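Local coordinates for protein ATP-dependent RNA helicase HrpB (Escherichia coli, PDB 6EUD) that hydrolyses ATP to ADP and phosphate and binds single-stranded RNA, as a bacterial DExH-box NTPase of the DEAH/RHA helicase group, at residues 395-399 with 421-425; 438-442 with 491-495; 651-655 with 690-694. All coordinates share one frame; numbering follows the deposited sequence.

Interaction 1 of 3, residues 395-399 with 421-425; sequences LLQML and PRLAA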
ATOM      1  N   LEU A 395       7.511   7.357  -6.914  1.00 37.89           N
ATOM      2  CA  LEU A 395       6.874   7.668  -8.193  1.00 35.18           C
ATOM      3  C   LEU A 395       6.856   9.174  -8.490  1.00 38.59           C
ATOM      4  O   LEU A 395       7.132   9.587  -9.617  1.00 40.56           O
ATOM      5  CB  LEU A 395       5.441   7.123  -8.237  1.00 32.81           C
ATOM      6  CG  LEU A 395       4.591   7.571  -9.444  1.00 33.14           C
ATOM      7  CD1 LEU A 395       5.253   7.225 -10.797  1.00 26.40           C
ATOM      8  CD2 LEU A 395       3.201   6.951  -9.382  1.00 30.12           C
ATOM      9  N   LEU A 396       6.518   9.984  -7.486  1.00 37.23           N
ATOM     10  CA  LEU A 396       6.460  11.430  -7.664  1.00 36.81           C
ATOM     11  C   LEU A 396       7.846  11.967  -8.013  1.00 41.56           C
ATOM     12  O   LEU A 396       7.977  12.909  -8.815  1.00 37.62           O
ATOM     13  CB  LEU A 396       5.897  12.117  -6.406  1.00 35.35           C
ATOM     14  CG  LEU A 396       4.405  11.868  -6.126  1.00 37.54           C
ATOM     15  CD1 LEU A 396       3.890  12.740  -5.001  1.00 38.17           C
ATOM     16  CD2 LEU A 396       3.557  12.117  -7.367  1.00 29.04           C
ATOM     17  N   GLN A 397       8.878  11.353  -7.432  1.00 42.85           N
ATOM     18  CA  GLN A 397      10.258  11.677  -7.799  1.00 42.94           C
ATOM     19  C   GLN A 397      10.513  11.381  -9.275  1.00 39.80           C
ATOM     20  O   GLN A 397      11.011  12.236 -10.002  1.00 42.67           O
ATOM     21  CB  GLN A 397      11.239  10.911  -6.914  1.00 45.76           C
ATOM     22  CG  GLN A 397      11.480  11.589  -5.581  1.00 54.89           C
ATOM     23  CD  GLN A 397      11.949  10.642  -4.488  1.00 63.24           C
ATOM     24  OE1 GLN A 397      12.108   9.438  -4.706  1.00 67.41           O
ATOM     25  NE2 GLN A 397      12.141  11.184  -3.288  1.00 66.18           N
ATOM     26  N   MET A 398      10.151  10.177  -9.716  1.00 35.05           N
ATOM     27  CA  MET A 398      10.290   9.797 -11.117  1.00 35.69           C
ATOM     28  C   MET A 398       9.625  10.828 -12.043  1.00 37.24           C
ATOM     29  O   MET A 398      10.145  11.138 -13.116  1.00 41.00           O
ATOM     30  CB  MET A 398       9.694   8.397 -11.369  1.00 34.67           C
ATOM     31  CG  MET A 398      10.018   7.810 -12.762  1.00 33.77           C
ATOM     32  SD  MET A 398       9.017   6.398 -13.288  1.00 49.12           S
ATOM     33  CE  MET A 398       7.597   7.211 -14.009  1.00 52.65           C
ATOM     34  N   LEU A 399       8.478  11.351 -11.618  1.00 34.12           N
ATOM     35  CA  LEU A 399       7.691  12.273 -12.432  1.00 31.90           C
ATOM     36  C   LEU A 399       8.193  13.711 -12.358  1.00 36.81           C
ATOM     37  O   LEU A 399       7.686  14.585 -13.054  1.00 37.49           O
ATOM     38  CB  LEU A 399       6.215  12.207 -12.007  1.00 32.39           C
ATOM     39  CG  LEU A 399       5.544  10.831 -12.210  1.00 32.95           C
ATOM     40  CD1 LEU A 399       4.150  10.823 -11.617  1.00 31.55           C
ATOM     41  CD2 LEU A 399       5.534  10.411 -13.711  1.00 26.69           C
ATOM     42  N   PRO A 421      -1.645  11.663 -11.055  1.00 35.27           N
ATOM     43  CA  PRO A 421      -0.304  12.277 -11.114  1.00 34.57           C
ATOM     44  C   PRO A 421       0.526  11.912 -12.343  1.00 32.71           C
ATOM     45  O   PRO A 421       1.141  12.807 -12.906  1.00 30.68           O
ATOM     46  CB  PRO A 421       0.370  11.758  -9.846  1.00 34.59           C
ATOM     47  CG  PRO A 421      -0.777  11.606  -8.887  1.00 34.36           C
ATOM     48  CD  PRO A 421      -1.930  11.104  -9.723  1.00 31.52           C
ATOM     49  N   ARG A 422       0.545  10.649 -12.750  1.00 26.01           N
ATOM     50  CA  ARG A 422       1.250  10.262 -13.970  1.00 30.16           C
ATOM     51  C   ARG A 422       0.668  11.022 -15.177  1.00 31.05           C
ATOM     52  O   ARG A 422       1.401  11.558 -15.990  1.00 35.17           O
ATOM     53  CB  ARG A 422       1.177   8.738 -14.177  1.00 29.80           C
ATOM     54  CG  ARG A 422       1.876   7.926 -13.062  1.00 35.83           C
ATOM     55  CD  ARG A 422       1.651   6.384 -13.165  1.00 24.61           C
ATOM     56  NE  ARG A 422       2.847   5.732 -13.660  1.00 36.33           N
ATOM     57  CZ  ARG A 422       3.584   4.856 -12.997  1.00 39.77           C
ATOM     58  NH1 ARG A 422       3.244   4.441 -11.790  1.00 42.30           N
ATOM     59  NH2 ARG A 422       4.660   4.369 -13.575  1.00 46.24           N
ATOM     60  N   LEU A 423      -0.651  11.100 -15.273  1.00 29.85           N
ATOM     61  CA  LEU A 423      -1.271  11.807 -16.383  1.00 30.34           C
ATOM     62  C   LEU A 423      -1.054  13.333 -16.290  1.00 35.11           C
ATOM     63  O   LEU A 423      -0.831  14.006 -17.300  1.00 36.13           O
ATOM     64  CB  LEU A 423      -2.765  11.480 -16.441  1.00 31.55           C
ATOM     65  CG  LEU A 423      -3.157  10.003 -16.698  1.00 30.72           C
ATOM     66  CD1 LEU A 423      -4.670   9.854 -16.954  1.00 30.43           C
ATOM     67  CD2 LEU A 423      -2.335   9.358 -17.832  1.00 26.84           C
ATOM     68  N   ALA A 424      -1.114  13.870 -15.077  1.00 32.68           N
ATOM     69  CA  ALA A 424      -0.855  15.287 -14.841  1.00 31.66           C
ATOM     70  C   ALA A 424       0.573  15.646 -15.233  1.00 34.87           C
ATOM     71  O   ALA A 424       0.803  16.693 -15.832  1.00 36.23           O
ATOM     72  CB  ALA A 424      -1.102  15.647 -13.381  1.00 28.35           C
ATOM     73  N   ALA A 425       1.517  14.772 -14.872  1.00 30.72           N
ATOM     74  CA  ALA A 425       2.926  14.929 -15.200  1.00 30.99           C
ATOM     75  C   ALA A 425       3.112  15.004 -16.718  1.00 35.29           C
ATOM     76  O   ALA A 425       3.852  15.851 -17.233  1.00 39.05           O
ATOM     77  CB  ALA A 425       3.735  13.771 -14.619  1.00 29.20           C
TER

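Interaction 2 of 3, residues 438-442 with 491-495; sequences TAAKI and IAPLL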
ATOM      1  N   THR A 438      -1.981  16.793 -27.621  1.00 35.88           N
ATOM      2  CA  THR A 438      -1.672  15.372 -27.712  1.00 37.33           C
ATOM      3  C   THR A 438      -1.760  14.709 -26.329  1.00 34.86           C
ATOM      4  O   THR A 438      -2.413  13.671 -26.164  1.00 32.47           O
ATOM      5  CB  THR A 438      -0.272  15.141 -28.322  1.00 38.08           C
ATOM      6  OG1 THR A 438      -0.185  15.804 -29.595  1.00 39.62           O
ATOM      7  CG2 THR A 438      -0.011  13.654 -28.498  1.00 35.79           C
ATOM      8  N   ALA A 439      -1.106  15.315 -25.343  1.00 30.64           N
ATOM      9  CA  ALA A 439      -1.145  14.817 -23.973  1.00 29.29           C
ATOM     10  C   ALA A 439      -2.577  14.724 -23.424  1.00 32.07           C
ATOM     11  O   ALA A 439      -2.909  13.775 -22.720  1.00 35.32           O
ATOM     12  CB  ALA A 439      -0.273  15.705 -23.048  1.00 29.52           C
ATOM     13  N   ALA A 440      -3.428  15.690 -23.759  1.00 33.13           N
ATOM     14  CA  ALA A 440      -4.775  15.766 -23.188  1.00 32.73           C
ATOM     15  C   ALA A 440      -5.646  14.627 -23.690  1.00 35.46           C
ATOM     16  O   ALA A 440      -6.447  14.047 -22.938  1.00 37.36           O
ATOM     17  CB  ALA A 440      -5.425  17.115 -23.517  1.00 29.52           C
ATOM     18  N   LYS A 441      -5.500  14.324 -24.972  1.00 34.58           N
ATOM     19  CA  LYS A 441      -6.228  13.225 -25.574  1.00 36.10           C
ATOM     20  C   LYS A 441      -5.754  11.886 -25.005  1.00 32.94           C
ATOM     21  O   LYS A 441      -6.571  11.037 -24.621  1.00 27.04           O
ATOM     22  CB  LYS A 441      -6.069  13.236 -27.095  1.00 39.88           C
ATOM     23  CG  LYS A 441      -6.724  12.035 -27.752  1.00 43.78           C
ATOM     24  CD  LYS A 441      -7.510  12.414 -28.982  1.00 52.52           C
ATOM     25  CE  LYS A 441      -8.443  11.279 -29.334  1.00 55.51           C
ATOM     26  NZ  LYS A 441      -9.212  11.575 -30.566  1.00 59.63           N
ATOM     27  N   ILE A 442      -4.439  11.700 -24.942  1.00 27.73           N
ATOM     28  CA  ILE A 442      -3.889  10.482 -24.342  1.00 30.98           C
ATOM     29  C   ILE A 442      -4.442  10.290 -22.938  1.00 33.65           C
ATOM     30  O   ILE A 442      -4.828   9.183 -22.549  1.00 36.61           O
ATOM     31  CB  ILE A 442      -2.355  10.511 -24.275  1.00 31.03           C
ATOM     32  CG1 ILE A 442      -1.761  10.407 -25.686  1.00 37.01           C
ATOM     33  CG2 ILE A 442      -1.836   9.374 -23.392  1.00 30.78           C
ATOM     34  CD1 ILE A 442      -1.981   9.042 -26.360  1.00 39.43           C
ATOM     35  N   ILE A 491       3.398  11.493 -29.239  1.00 38.99           N
ATOM     36  CA  ILE A 491       2.903  10.692 -28.130  1.00 39.30           C
ATOM     37  C   ILE A 491       4.029  10.044 -27.338  1.00 43.51           C
ATOM     38  O   ILE A 491       4.074  10.170 -26.108  1.00 42.84           O
ATOM     39  CB  ILE A 491       1.961   9.585 -28.617  1.00 40.64           C
ATOM     40  CG1 ILE A 491       0.768  10.172 -29.369  1.00 38.03           C
ATOM     41  CG2 ILE A 491       1.505   8.738 -27.451  1.00 41.44           C
ATOM     42  CD1 ILE A 491      -0.161   9.133 -29.933  1.00 35.42           C
ATOM     43  N   ALA A 492       4.936   9.365 -28.045  1.00 43.44           N
ATOM     44  CA  ALA A 492       5.977   8.554 -27.396  1.00 38.15           C
ATOM     45  C   ALA A 492       6.818   9.325 -26.365  1.00 35.51           C
ATOM     46  O   ALA A 492       6.977   8.850 -25.261  1.00 41.16           O
ATOM     47  CB  ALA A 492       6.893   7.902 -28.438  1.00 30.52           C
ATOM     48  N   PRO A 493       7.357  10.505 -26.709  1.00 38.25           N
ATOM     49  CA  PRO A 493       8.135  11.161 -25.645  1.00 40.84           C
ATOM     50  C   PRO A 493       7.291  11.635 -24.442  1.00 42.45           C
ATOM     51  O   PRO A 493       7.782  11.593 -23.314  1.00 45.91           O
ATOM     52  CB  PRO A 493       8.788  12.340 -26.363  1.00 39.26           C
ATOM     53  CG  PRO A 493       7.921  12.581 -27.565  1.00 41.48           C
ATOM     54  CD  PRO A 493       7.395  11.254 -27.979  1.00 39.21           C
ATOM     55  N   LEU A 494       6.045  12.040 -24.665  1.00 39.04           N
ATOM     56  CA  LEU A 494       5.130  12.358 -23.558  1.00 37.33           C
ATOM     57  C   LEU A 494       4.875  11.156 -22.641  1.00 36.90           C
ATOM     58  O   LEU A 494       4.905  11.267 -21.411  1.00 41.11           O
ATOM     59  CB  LEU A 494       3.803  12.868 -24.116  1.00 37.33           C
ATOM     60  CG  LEU A 494       3.883  14.227 -24.815  1.00 36.52           C
ATOM     61  CD1 LEU A 494       2.635  14.435 -25.631  1.00 35.04           C
ATOM     62  CD2 LEU A 494       4.038  15.336 -23.793  1.00 36.63           C
ATOM     63  N   LEU A 495       4.618  10.008 -23.247  1.00 31.85           N
ATOM     64  CA  LEU A 495       4.442   8.781 -22.499  1.00 38.62           C
ATOM     65  C   LEU A 495       5.706   8.362 -21.762  1.00 41.78           C
ATOM     66  O   LEU A 495       5.653   7.965 -20.596  1.00 44.63           O
ATOM     67  CB  LEU A 495       4.025   7.646 -23.424  1.00 40.14           C
ATOM     68  CG  LEU A 495       2.562   7.395 -23.739  1.00 38.17           C
ATOM     69  CD1 LEU A 495       2.445   5.994 -24.349  1.00 35.87           C
ATOM     70  CD2 LEU A 495       1.675   7.540 -22.506  1.00 34.49           C
TER

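Interaction 3 of 3, residues 651-655 with 690-694; sequences DWPAV and LRGLL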
ATOM      1  N   ASP A 651      24.134   5.269  17.802  1.00 46.39           N
ATOM      2  CA  ASP A 651      23.853   5.035  16.393  1.00 53.36           C
ATOM      3  C   ASP A 651      24.947   4.226  15.717  1.00 49.33           C
ATOM      4  O   ASP A 651      25.786   4.771  15.008  1.00 56.32           O
ATOM      5  CB  ASP A 651      23.648   6.359  15.664  1.00 63.51           C
ATOM      6  CG  ASP A 651      22.370   7.056  16.080  1.00 76.77           C
ATOM      7  OD1 ASP A 651      21.327   6.371  16.177  1.00 80.91           O
ATOM      8  OD2 ASP A 651      22.413   8.281  16.323  1.00 83.23           O
ATOM      9  N   TRP A 652      24.923   2.915  15.926  1.00 38.97           N
ATOM     10  CA  TRP A 652      25.907   2.045  15.305  1.00 37.09           C
ATOM     11  C   TRP A 652      25.499   1.791  13.857  1.00 40.98           C
ATOM     12  O   TRP A 652      24.314   1.647  13.560  1.00 43.25           O
ATOM     13  CB  TRP A 652      26.057   0.722  16.086  1.00 30.52           C
ATOM     14  CG  TRP A 652      26.276   0.937  17.550  1.00 32.26           C
ATOM     15  CD1 TRP A 652      25.323   0.920  18.526  1.00 34.23           C
ATOM     16  CD2 TRP A 652      27.517   1.258  18.209  1.00 29.68           C
ATOM     17  NE1 TRP A 652      25.889   1.200  19.743  1.00 34.40           N
ATOM     18  CE2 TRP A 652      27.230   1.408  19.578  1.00 30.20           C
ATOM     19  CE3 TRP A 652      28.834   1.431  17.769  1.00 27.65           C
ATOM     20  CZ2 TRP A 652      28.214   1.714  20.519  1.00 32.87           C
ATOM     21  CZ3 TRP A 652      29.804   1.735  18.698  1.00 29.80           C
ATOM     22  CH2 TRP A 652      29.491   1.874  20.062  1.00 31.49           C
ATOM     23  N   PRO A 653      26.477   1.759  12.945  1.00 41.41           N
ATOM     24  CA  PRO A 653      26.223   1.447  11.535  1.00 40.47           C
ATOM     25  C   PRO A 653      25.793   0.009  11.309  1.00 40.22           C
ATOM     26  O   PRO A 653      26.290  -0.908  11.953  1.00 44.74           O
ATOM     27  CB  PRO A 653      27.578   1.716  10.864  1.00 39.39           C
ATOM     28  CG  PRO A 653      28.556   1.554  11.939  1.00 41.85           C
ATOM     29  CD  PRO A 653      27.884   2.111  13.168  1.00 42.36           C
ATOM     30  N   ALA A 654      24.856  -0.175  10.395  1.00 37.30           N
ATOM     31  CA  ALA A 654      24.509  -1.499   9.940  1.00 39.38           C
ATOM     32  C   ALA A 654      25.710  -2.078   9.191  1.00 38.25           C
ATOM     33  O   ALA A 654      26.352  -1.387   8.402  1.00 39.36           O
ATOM     34  CB  ALA A 654      23.280  -1.456   9.057  1.00 36.16           C
ATOM     35  N   VAL A 655      26.016  -3.338   9.460  1.00 37.94           N
ATOM     36  CA  VAL A 655      27.158  -3.991   8.851  1.00 40.28           C
ATOM     37  C   VAL A 655      26.800  -5.402   8.428  1.00 41.77           C
ATOM     38  O   VAL A 655      27.653  -6.277   8.373  1.00 43.70           O
ATOM     39  CB  VAL A 655      28.366  -4.030   9.810  1.00 39.37           C
ATOM     40  CG1 VAL A 655      28.909  -2.628  10.016  1.00 35.68           C
ATOM     41  CG2 VAL A 655      27.966  -4.671  11.141  1.00 41.68           C
ATOM     42  N   LEU A 690      35.815  -0.184   7.667  1.00 39.93           N
ATOM     43  CA  LEU A 690      34.714  -0.356   8.618  1.00 39.56           C
ATOM     44  C   LEU A 690      34.805   0.612   9.802  1.00 40.79           C
ATOM     45  O   LEU A 690      33.820   1.240  10.188  1.00 40.89           O
ATOM     46  CB  LEU A 690      34.680  -1.789   9.129  1.00 39.72           C
ATOM     47  CG  LEU A 690      34.149  -2.810   8.128  1.00 38.00           C
ATOM     48  CD1 LEU A 690      34.200  -4.177   8.741  1.00 40.89           C
ATOM     49  CD2 LEU A 690      32.726  -2.451   7.735  1.00 37.22           C
ATOM     50  N   ARG A 691      36.000   0.748  10.367  1.00 41.75           N
ATOM     51  CA  ARG A 691      36.203   1.636  11.509  1.00 40.10           C
ATOM     52  C   ARG A 691      35.960   3.089  11.091  1.00 41.86           C
ATOM     53  O   ARG A 691      35.583   3.936  11.912  1.00 39.97           O
ATOM     54  CB  ARG A 691      37.612   1.445  12.076  1.00 40.67           C
ATOM     55  CG  ARG A 691      37.812   1.989  13.452  1.00 42.61           C
ATOM     56  CD  ARG A 691      39.153   1.563  13.999  1.00 45.66           C
ATOM     57  NE  ARG A 691      39.253   1.872  15.422  1.00 51.48           N
ATOM     58  CZ  ARG A 691      39.715   3.023  15.895  1.00 51.44           C
ATOM     59  NH1 ARG A 691      40.128   3.958  15.050  1.00 56.20           N
ATOM     60  NH2 ARG A 691      39.773   3.233  17.203  1.00 46.10           N
ATOM     61  N   GLY A 692      36.155   3.363   9.802  1.00 43.41           N
ATOM     62  CA  GLY A 692      35.919   4.681   9.242  1.00 37.78           C
ATOM     63  C   GLY A 692      34.461   5.084   9.339  1.00 39.02           C
ATOM     64  O   GLY A 692      34.153   6.276   9.359  1.00 40.49           O
ATOM     65  N   LEU A 693      33.564   4.097   9.419  1.00 39.40           N
ATOM     66  CA  LEU A 693      32.120   4.358   9.605  1.00 39.16           C
ATOM     67  C   LEU A 693      31.783   5.077  10.934  1.00 43.82           C
ATOM     68  O   LEU A 693      30.681   5.600  11.088  1.00 45.38           O
ATOM     69  CB  LEU A 693      31.328   3.044   9.527  1.00 36.01           C
ATOM     70  CG  LEU A 693      31.348   2.378   8.138  1.00 41.04           C
ATOM     71  CD1 LEU A 693      30.801   0.952   8.139  1.00 39.28           C
ATOM     72  CD2 LEU A 693      30.569   3.222   7.168  1.00 42.18           C
ATOM     73  N   LEU A 694      32.723   5.106  11.882  1.00 40.94           N
ATOM     74  CA  LEU A 694      32.479   5.690  13.196  1.00 36.83           C
ATOM     75  C   LEU A 694      33.235   6.979  13.350  1.00 37.51           C
ATOM     76  O   LEU A 694      34.376   7.078  12.899  1.00 43.10           O
ATOM     77  CB  LEU A 694      32.904   4.738  14.308  1.00 40.88           C
ATOM     78  CG  LEU A 694      32.282   3.347  14.317  1.00 41.69           C
ATOM     79  CD1 LEU A 694      32.945   2.529  15.403  1.00 40.44           C
ATOM     80  CD2 LEU A 694      30.793   3.432  14.541  1.00 40.94           C
TER

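Interaction 1 of 3, residues 395-399 with 421-425
Leu-395 covers one face of the Arg-422 guanidinium. Its CD1 lies over the centre of the group, 3.6 Å from CZ of Arg-422. Its CD2 comes close to NH1 of Arg-422, at 3.5 Å. CG of Leu-395 is anti to the backbone N (chi1 171°), which places the two methyls against the arginine, and the two side chains cross at about a right angle. The CG and CD part of the arginine chain already runs along CD2 of Leu-395. The bend at chi3 (105°) then sets how the guanidinium lies against CD1. Met-398 adds CE obliquely beside NH2 of Arg-422, at 4.1 Å.

Next to this pair, Leu-399 spreads its two methyls. CD1 lies 3.8 Å from CA of Arg-422. CD2 packs on CB of Ala-425 at 3.9 Å. Leu-396 reaches CB of Pro-421 with CD2, at 4.1 Å.

Polar partners from outside hold the arginine. Its NH2 makes a salt bridge with Asp-501, and Ala-498 O takes a weak hydrogen bond from NE. Helix 361-370 packs alongside, with Ser-361 touching Leu-395 and Pro-421. The result is an apolar helix-helix seam with a buried arginine laid across it. It joins helix 386-398 to helix 421-429, an arrangement consistent with a winged-helix unit packing on the helical bundle that follows it in DEAH/RHA helicases.

Interaction 2 of 3, residues 438-442 with 491-495
Thr-438 and Ile-491 face each other where segments 438-442 and 491-495, on helices 433-447 and 491-498, cross at a signed angle of -70° with their axes 10.2 Å apart. The CA atoms of Thr-438 and Ile-491 are 6.6 Å apart, and those of Ala-439 and Leu-494 are 6.8 Å apart.

Thr-438 divides its branches: the methyl packs across the contact, the hydroxyl bonds elsewhere. CG2, anti to the backbone N (chi1 -55°, measured to OG1), meets CG1 of Ile-491 at 3.7 Å. The two side chains cross at about a right angle. The hydroxyl, beside the backbone N, has polar partners outside the contact: OG1 is hydrogen-bonded to Asp-434 O, one helical turn back, and to the backbone N of Asp-487. Two bonds therefore satisfy this buried oxygen and fix the rotation of the side chain.

CD1 of Leu-494 lies against Thr-438 and Ala-439. It is 4.0 Å from CG2 of Thr-438 and 4.1 Å from CB of Ala-439.

Ile-442, one turn on from Thr-438, touches two residues. Its CD1 lies 3.7 Å from CG2 of Ile-491. Its CG2 branch meets CD2 of Leu-495 at 4.1 Å, and the two chains cross at about a right angle.

Neighbouring helices close the seam. Phe-461 touches Thr-438, Ile-442 and Ile-491, and Met-426 touches Ile-442 and Leu-494. On a further flank, Leu-555 rests on Ile-491 and Leu-495. All six touching residues are buried. This is a steeply crossed helix pair in the apolar core of a helical bundle, consistent with the helix-bundle domain of DEAH/RHA helicases. It is bordered by strand 554-556 of a mixed sheet, probably the OB-fold domain of this family.

Interaction 3 of 3, residues 651-655 with 690-694
Leu-694 and Pro-653 meet because CG of the leucine lies beside its backbone N, anti to the carbonyl carbon (chi1 -56°), which brings a CD2 methyl to the proline ring although CB does not point there. Leu-693 takes the same first torsion (chi1 -66°), but its CB already points at the loop.

CD2 of Leu-694 presses on CD of Pro-653 at 3.5 Å, and CG of the ring lies 3.9 Å from the same methyl. The two side chains cross at about a right angle. Around the ring, CG of Pro-653 also rests on CB of Leu-693, at 4.0 Å. The proline thus fits against two consecutive leucines.

Trp-652 and Val-655 extend the contact on the loop side. Trp-652 offers CE3 to CD2 of Leu-694 at 4.3 Å, in an oblique approach. CG1 of Val-655 lies 4.5 Å from both CD2 of Leu-690 and CD1 of Leu-693. These are the longer contacts of the pair.

Residues 652-654 run extended with polyproline-II-like angles. CB of Pro-653 and of Val-655 points toward the other segment, and that of Ala-654 points away. In the partner segment, Leu-693 N bonds to Leu-690 O and Leu-694 N to Arg-691 O. These i-to-i-3 bonds form a tight turn before helix 696-705.

The surroundings extend the apolar layer. The indole NE1 is hydrogen-bonded to Leu-647 O, just after helix 631-646. Leu-702 touches both Trp-652 and Leu-694, and Leu-640 touches Val-655. An extended loop packed on the turn between two helices is the arrangement here. It belongs to the helical region between the connector strands and the C-terminal mixed beta-sheet of HrpB.

Interactions 1 and 2 are close neighbours, with centres 14 Å apart and nearest atoms about 5 Å apart. Helix 421-429 links them. Its first turn carries one side of interaction 1, and Met-426, directly after that segment, touches both sides of interaction 2. The chain just beyond helix 491-498 reaches interaction 1 through Asp-501. Interaction 3 belongs to a separate C-terminal part of the molecule. Its centre is 36 Å from that of interaction 1 and 48 Å from that of interaction 2. The three follow in series along the chain. All lie away from the predicted ATP site and the DEFH box.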